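Local coordinates for breast cancer anti-estrogen resistance protein 1 (Mus musculus, PDB 5W93), which serves as a docking scaffold that coordinates tyrosine kinase-based signalling in cell adhesion, its C-terminal domain being captured here in complex with the LD1 motif of paxillin, at residues 11-14 with 15-18; 38-41 with 42-46; 21-24 with 25-29. The protein carries 2 engineered substitutions. All coordinates share one frame; numbering follows the deposited sequence.

In the fold
All three contacts are local, between residues a few positions apart, and all lie in the four-helix C-terminal domain. Interactions 1 and 3 share helix 5-37, with centres about 16 Å apart, and each is partly buried, mixing buried and exposed residues. Their backbone bonding is the same, but the side chains differ: an aromatic-amide pair in interaction 1, a threonine hydroxyl bonded to a main-chain carbonyl in interaction 3. Interaction 2 is a surface contact where the chain turns into helix 42-69, built on two prolines and a main-chain oxygen that takes two helix N-H groups. Its centre lies about 34 Å from that of interaction 1, across the domain. Interaction 3 has the most central position.

Interaction 1: residues 11-14 with 15-18; sequences LLFY and LEQA. Engineered in segment 15-18: Ala18 (natural residue Cys).
Tyr14 swings its CG to the side opposite its own carbonyl carbon (chi1 -83°), whereas Gln17 has an unstaggered chi1 of -105°. With the glutamine extended beyond CG, the two side chains lie side by side, pointing the same way. The amide oxygen does the touching: Gln17 OE1 lies 3.6 Å from Tyr14 CE1 and 3.7 Å from Tyr14 CD1, at the ring edge and near its plane. The amide plane is turned 83° from the ring plane, so the pair is not a stack. Phe13 turns its CD2 edge to one face of the Tyr14 ring, that atom sitting 3.6 Å above the plane over its centre.

Beneath these groups the backbone is regular alpha helix. Leu15 N and Ala18 N reach Leu11 O and Tyr14 O, respectively, each over 2.8 Å, while the bond from Gln17 N to Phe13 O is longer at 3.2 Å. Leu15 brings its CB within 3.2 Å of Leu11 O, and the CB of Ala18, an engineered residue, comes to 3.3 Å from Tyr14 O.

The stretch belongs to helix 5-37 of the FAT-like four-helix bundle that forms the Cas C-terminal domain, and from Phe13 on it falls in the divergent helix-loop-helix region. It is only partly buried. Towards helix 42-69, Leu11 meets Leu66, Tyr14 packs on Ile62 and Thr65, and Gln17 also reaches Ile62; towards helix 107-135, Leu11 touches Leu134 and Ala135, and Ala18 touches Leu131.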
loop_
_atom_site.group_PDB
_atom_site.type_symbol
_atom_site.label_atom_id
_atom_site.label_comp_id
_atom_site.label_asym_id
_atom_site.label_seq_id
_atom_site.Cartn_x
_atom_site.Cartn_y
_atom_site.Cartn_z
ATOM N N LEU A 11 6.972 12.568 13.787
ATOM C CA LEU A 11 7.157 12.444 12.350
ATOM C C LEU A 11 8.501 11.800 12.019
ATOM O O LEU A 11 8.562 10.936 11.150
ATOM C CB LEU A 11 7.033 13.809 11.667
ATOM C CG LEU A 11 5.613 14.375 11.552
ATOM C CD1 LEU A 11 5.621 15.836 11.113
ATOM C CD2 LEU A 11 4.787 13.538 10.567
ATOM N N LEU A 12 9.574 12.213 12.702
ATOM C CA LEU A 12 10.888 11.623 12.446
ATOM C C LEU A 12 10.883 10.137 12.767
ATOM O O LEU A 12 11.430 9.334 12.014
ATOM C CB LEU A 12 11.990 12.321 13.255
ATOM C CG LEU A 12 12.369 13.725 12.791
ATOM C CD1 LEU A 12 13.344 14.372 13.791
ATOM C CD2 LEU A 12 12.965 13.680 11.383
ATOM N N PHE A 13 10.261 9.777 13.886
ATOM C CA PHE A 13 10.136 8.381 14.267
ATOM C C PHE A 13 9.363 7.563 13.206
ATOM O O PHE A 13 9.819 6.505 12.766
ATOM C CB PHE A 13 9.432 8.265 15.619
ATOM C CG PHE A 13 9.294 6.853 16.097
ATOM C CD1 PHE A 13 10.369 6.209 16.701
ATOM C CD2 PHE A 13 8.098 6.173 15.962
ATOM C CE1 PHE A 13 10.253 4.912 17.143
ATOM C CE2 PHE A 13 7.975 4.870 16.398
ATOM C CZ PHE A 13 9.060 4.239 16.988
ATOM N N TYR A 14 8.194 8.034 12.802
ATOM C CA TYR A 14 7.414 7.223 11.871
ATOM C C TYR A 14 7.941 7.293 10.437
ATOM O O TYR A 14 7.691 6.380 9.650
ATOM C CB TYR A 14 5.928 7.583 11.951
ATOM C CG TYR A 14 5.321 6.835 13.117
ATOM C CD1 TYR A 14 5.133 5.462 13.054
ATOM C CD2 TYR A 14 5.014 7.482 14.302
ATOM C CE1 TYR A 14 4.614 4.759 14.131
ATOM C CE2 TYR A 14 4.499 6.784 15.391
ATOM C CZ TYR A 14 4.303 5.428 15.299
ATOM O OH TYR A 14 3.782 4.740 16.382
ATOM N N LEU A 15 8.714 8.331 10.117
ATOM C CA LEU A 15 9.461 8.359 8.852
ATOM C C LEU A 15 10.423 7.175 8.801
ATOM O O LEU A 15 10.528 6.482 7.800
ATOM C CB LEU A 15 10.238 9.673 8.689
ATOM C CG LEU A 15 11.164 9.790 7.470
ATOM C CD1 LEU A 15 10.374 9.602 6.162
ATOM C CD2 LEU A 15 11.899 11.137 7.449
ATOM N N GLU A 16 11.137 6.956 9.900
ATOM C CA GLU A 16 12.054 5.830 9.996
ATOM C C GLU A 16 11.322 4.493 9.830
ATOM O O GLU A 16 11.812 3.599 9.137
ATOM C CB GLU A 16 12.812 5.885 11.331
ATOM C CG GLU A 16 13.610 4.640 11.655
ATOM C CD GLU A 16 12.767 3.564 12.321
ATOM O OE1 GLU A 16 12.118 3.862 13.356
ATOM O OE2 GLU A 16 12.735 2.431 11.788
ATOM N N GLN A 17 10.173 4.347 10.486
ATOM C CA GLN A 17 9.364 3.130 10.359
ATOM C C GLN A 17 8.822 2.956 8.944
ATOM O O GLN A 17 8.774 1.849 8.415
ATOM C CB GLN A 17 8.196 3.146 11.339
ATOM C CG GLN A 17 8.366 2.233 12.524
ATOM C CD GLN A 17 7.043 1.788 13.108
ATOM O OE1 GLN A 17 5.982 1.925 12.477
ATOM N NE2 GLN A 17 7.092 1.246 14.314
ATOM N N ALA A 18 8.388 4.056 8.349
ATOM C CA ALA A 18 7.909 4.026 6.967
ATOM C C ALA A 18 9.012 3.548 6.018
ATOM O O ALA A 18 8.754 2.751 5.122
ATOM C CB ALA A 18 7.407 5.390 6.558
#

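Interaction 2: residues 38-41 with 42-46; sequences TNQP and PKIFV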
loop_
_atom_site.group_PDB
_atom_site.type_symbol
_atom_site.label_atom_id
_atom_site.label_comp_id
_atom_site.label_asym_id
_atom_site.label_seq_id
_atom_site.Cartn_x
_atom_site.Cartn_y
_atom_site.Cartn_z
ATOM N N THR A 38 6.211 -13.285 -15.931
ATOM C CA THR A 38 6.552 -14.643 -16.342
ATOM C C THR A 38 5.275 -15.469 -16.487
ATOM O O THR A 38 5.293 -16.701 -16.419
ATOM C CB THR A 38 7.534 -15.321 -15.359
ATOM O OG1 THR A 38 6.990 -15.299 -14.033
ATOM C CG2 THR A 38 8.866 -14.577 -15.356
ATOM N N ASN A 39 4.171 -14.758 -16.694
ATOM C CA ASN A 39 2.864 -15.359 -16.949
ATOM C C ASN A 39 2.450 -16.416 -15.944
ATOM O O ASN A 39 1.922 -17.461 -16.325
ATOM C CB ASN A 39 2.842 -15.953 -18.355
ATOM C CG ASN A 39 2.989 -14.892 -19.418
ATOM O OD1 ASN A 39 2.051 -14.151 -19.688
ATOM N ND2 ASN A 39 4.177 -14.790 -20.005
ATOM N N GLN A 40 2.674 -16.150 -14.661
ATOM C CA GLN A 40 2.281 -17.098 -13.619
ATOM C C GLN A 40 0.755 -17.142 -13.502
ATOM O O GLN A 40 0.089 -16.141 -13.746
ATOM C CB GLN A 40 2.916 -16.727 -12.274
ATOM C CG GLN A 40 4.438 -16.862 -12.265
ATOM C CD GLN A 40 4.882 -18.254 -12.678
ATOM O OE1 GLN A 40 4.496 -19.244 -12.064
ATOM N NE2 GLN A 40 5.678 -18.334 -13.742
ATOM N N PRO A 41 0.200 -18.311 -13.130
ATOM C CA PRO A 41 -1.253 -18.505 -13.002
ATOM C C PRO A 41 -1.805 -17.883 -11.709
ATOM O O PRO A 41 -1.000 -17.461 -10.861
ATOM C CB PRO A 41 -1.395 -20.038 -12.996
ATOM C CG PRO A 41 -0.114 -20.531 -12.440
ATOM C CD PRO A 41 0.946 -19.566 -12.924
ATOM N N PRO A 42 -3.146 -17.826 -11.554
ATOM C CA PRO A 42 -3.727 -17.223 -10.348
ATOM C C PRO A 42 -3.223 -17.777 -9.014
ATOM O O PRO A 42 -3.121 -16.987 -8.079
ATOM C CB PRO A 42 -5.232 -17.500 -10.515
ATOM C CG PRO A 42 -5.426 -17.450 -12.032
ATOM C CD PRO A 42 -4.189 -18.169 -12.548
ATOM N N LYS A 43 -2.905 -19.064 -8.900
ATOM C CA LYS A 43 -2.485 -19.572 -7.594
ATOM C C LYS A 43 -1.206 -18.875 -7.139
ATOM O O LYS A 43 -0.946 -18.790 -5.941
ATOM C CB LYS A 43 -2.285 -21.096 -7.601
ATOM C CG LYS A 43 -1.221 -21.622 -8.546
ATOM C CD LYS A 43 -1.197 -23.152 -8.419
ATOM C CE LYS A 43 0.135 -23.756 -8.795
ATOM N NZ LYS A 43 0.171 -25.213 -8.443
ATOM N N ILE A 44 -0.440 -18.372 -8.106
ATOM C CA ILE A 44 0.775 -17.614 -7.833
ATOM C C ILE A 44 0.528 -16.096 -7.709
ATOM O O ILE A 44 0.930 -15.493 -6.712
ATOM C CB ILE A 44 1.843 -17.853 -8.926
ATOM C CG1 ILE A 44 2.178 -19.346 -9.049
ATOM C CG2 ILE A 44 3.096 -17.015 -8.646
ATOM C CD1 ILE A 44 2.733 -19.974 -7.776
ATOM N N PHE A 45 -0.112 -15.457 -8.690
ATOM C CA PHE A 45 -0.177 -13.990 -8.613
ATOM C C PHE A 45 -1.175 -13.495 -7.554
ATOM O O PHE A 45 -0.994 -12.395 -7.014
ATOM C CB PHE A 45 -0.427 -13.346 -9.996
ATOM C CG PHE A 45 -1.826 -13.534 -10.582
ATOM C CD1 PHE A 45 -2.921 -12.865 -10.060
ATOM C CD2 PHE A 45 -2.004 -14.294 -11.734
ATOM C CE1 PHE A 45 -4.184 -13.006 -10.616
ATOM C CE2 PHE A 45 -3.251 -14.428 -12.310
ATOM C CZ PHE A 45 -4.348 -13.793 -11.750
ATOM N N VAL A 46 -2.173 -14.317 -7.217
ATOM C CA VAL A 46 -3.094 -13.986 -6.131
ATOM C C VAL A 46 -2.375 -14.012 -4.769
ATOM O O VAL A 46 -2.594 -13.141 -3.935
ATOM C CB VAL A 46 -4.313 -14.950 -6.085
ATOM C CG1 VAL A 46 -5.069 -14.795 -4.781
ATOM C CG2 VAL A 46 -5.246 -14.702 -7.300
#
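Pro41 meets Pro42 at the N-cap of helix 42-69, after a Schellman motif has closed helix 5-37 with Asn39 as its C-prime residue; this is the turn of the divergent helix-loop-helix region. Pro42 opens the new helix, and its CD lies only 3.4 Å from Pro41 CB, a tight carbon pair. Lys43 runs alongside the Pro41 ring before its chain leads away. Ile44 N donates to Pro41 O over 3.0 Å, from above the carbonyl plane. The isoleucine side chain crosses that of Gln40: CG2 of Ile44 lies 3.6 Å from Gln40 CB. Gln40 NE2 makes weak bonds to Thr38 O and OG1.

Phe45 N gives Pro41 O a second, straighter bond (162° at the hydrogen). A chi1 of 71° puts CG of Phe45 between its backbone N and carbonyl carbon, which turns the ring back toward Gln40 and Pro41. Pro42 CA lies against one face, 3.4 Å above the plane and toward the rim, and Gln40 O meets the edge 3.4 Å from Phe45 CD2. Tyr104 and Ala100 also touch the Phe45 side chain. Val46, whose side chain packs on Thr97 and the bound peptide, continues the helix through its N, 3.0 Å from Pro42 O.

Interaction 3: residues 21-24 with 25-29; sequences NLTT and LTDAV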
loop_
_atom_site.group_PDB
_atom_site.type_symbol
_atom_site.label_atom_id
_atom_site.label_comp_id
_atom_site.label_asym_id
_atom_site.label_seq_id
_atom_site.Cartn_x
_atom_site.Cartn_y
_atom_site.Cartn_z
ATOM N N ASN A 21 9.430 -0.184 6.356
ATOM C CA ASN A 21 8.307 -0.912 5.750
ATOM C C ASN A 21 8.277 -0.808 4.228
ATOM O O ASN A 21 7.758 -1.689 3.542
ATOM C CB ASN A 21 6.976 -0.411 6.308
ATOM C CG ASN A 21 6.674 -0.975 7.678
ATOM O OD1 ASN A 21 6.442 -0.233 8.629
ATOM N ND2 ASN A 21 6.663 -2.293 7.783
ATOM N N LEU A 22 8.812 0.292 3.716
ATOM C CA LEU A 22 8.870 0.546 2.282
ATOM C C LEU A 22 9.790 -0.455 1.578
ATOM O O LEU A 22 9.597 -0.763 0.402
ATOM C CB LEU A 22 9.343 1.974 2.024
ATOM C CG LEU A 22 8.544 2.842 1.056
ATOM C CD1 LEU A 22 7.140 3.079 1.571
ATOM C CD2 LEU A 22 9.247 4.168 0.809
ATOM N N THR A 23 10.786 -0.955 2.313
ATOM C CA THR A 23 11.675 -2.019 1.833
ATOM C C THR A 23 10.931 -3.323 1.576
ATOM O O THR A 23 11.053 -3.921 0.503
ATOM C CB THR A 23 12.802 -2.307 2.836
ATOM O OG1 THR A 23 13.659 -1.165 2.938
ATOM C CG2 THR A 23 13.614 -3.521 2.400
ATOM N N THR A 24 10.182 -3.764 2.583
ATOM C CA THR A 24 9.329 -4.936 2.473
ATOM C C THR A 24 8.328 -4.774 1.320
ATOM O O THR A 24 8.075 -5.723 0.563
ATOM C CB THR A 24 8.566 -5.190 3.793
ATOM O OG1 THR A 24 9.493 -5.558 4.819
ATOM C CG2 THR A 24 7.534 -6.313 3.638
ATOM N N LEU A 25 7.754 -3.580 1.193
ATOM C CA LEU A 25 6.767 -3.336 0.141
ATOM C C LEU A 25 7.402 -3.418 -1.234
ATOM O O LEU A 25 6.831 -4.002 -2.155
ATOM C CB LEU A 25 6.096 -1.975 0.322
ATOM C CG LEU A 25 5.049 -1.592 -0.726
ATOM C CD1 LEU A 25 3.965 -2.668 -0.855
ATOM C CD2 LEU A 25 4.418 -0.264 -0.363
ATOM N N THR A 26 8.589 -2.833 -1.373
ATOM C CA THR A 26 9.293 -2.853 -2.644
ATOM C C THR A 26 9.618 -4.279 -3.064
ATOM O O THR A 26 9.461 -4.628 -4.231
ATOM C CB THR A 26 10.594 -2.034 -2.587
ATOM O OG1 THR A 26 10.295 -0.718 -2.113
ATOM C CG2 THR A 26 11.206 -1.933 -3.972
ATOM N N ASP A 27 10.058 -5.100 -2.111
ATOM C CA ASP A 27 10.304 -6.510 -2.391
ATOM C C ASP A 27 9.006 -7.220 -2.809
ATOM O O ASP A 27 9.020 -8.056 -3.708
ATOM C CB ASP A 27 10.923 -7.217 -1.184
ATOM C CG ASP A 27 12.356 -6.771 -0.914
ATOM O OD1 ASP A 27 12.976 -6.168 -1.820
ATOM O OD2 ASP A 27 12.857 -7.028 0.197
ATOM N N ALA A 28 7.885 -6.890 -2.168
ATOM C CA ALA A 28 6.622 -7.582 -2.488
ATOM C C ALA A 28 6.065 -7.147 -3.845
ATOM O O ALA A 28 5.534 -7.967 -4.607
ATOM C CB ALA A 28 5.580 -7.348 -1.385
ATOM N N VAL A 29 6.169 -5.855 -4.139
ATOM C CA VAL A 29 5.736 -5.329 -5.431
ATOM C C VAL A 29 6.601 -5.862 -6.586
ATOM O O VAL A 29 6.069 -6.257 -7.619
ATOM C CB VAL A 29 5.752 -3.793 -5.427
ATOM C CG1 VAL A 29 5.552 -3.244 -6.821
ATOM C CG2 VAL A 29 4.669 -3.264 -4.485
#
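Thr26 and Leu22 carry the distinctive polar link. With chi1 at -53°, the threonine hydroxyl sits beside its own backbone N and is aimed back along the helix, where OG1 donates to Leu22 O over 2.6 Å. Thr26 N donates to the same Leu22 O at 2.9 Å. The two donors approach from opposite faces of the carbonyl plane, so one oxygen accepts two bonds from one residue, and the hydroxyl is satisfied on an exposed side of the helix by turning back onto the carbonyl of the preceding turn.

The other hydrogen bonds between the two segments are ordinary main-chain i to i-4 pairs: Leu25 N to Asn21 O, Asp27 N to Thr23 O and Ala28 N to Thr24 O, each at 3.0 Å. They belong to helix 5-37, one of four long helices that make up this domain. Its buried side here includes Leu22, which touches Leu59 of helix 42-69 and Gln125 and Arg128 of helix 107-135, and Leu25, which meets Ser55 and Thr124 on the same two helices, with Val29 on Val117.

Nonbonded approaches complete the contact. Leu25 passes its CB 3.6 Å from Asn21 O. On the exposed side, the Asp27 carboxylate comes close to the Thr23 carbonyl, CG of Asp27 being 3.4 Å from Thr23 O. Ala28 sets its CB 3.6 Å from Thr24 O.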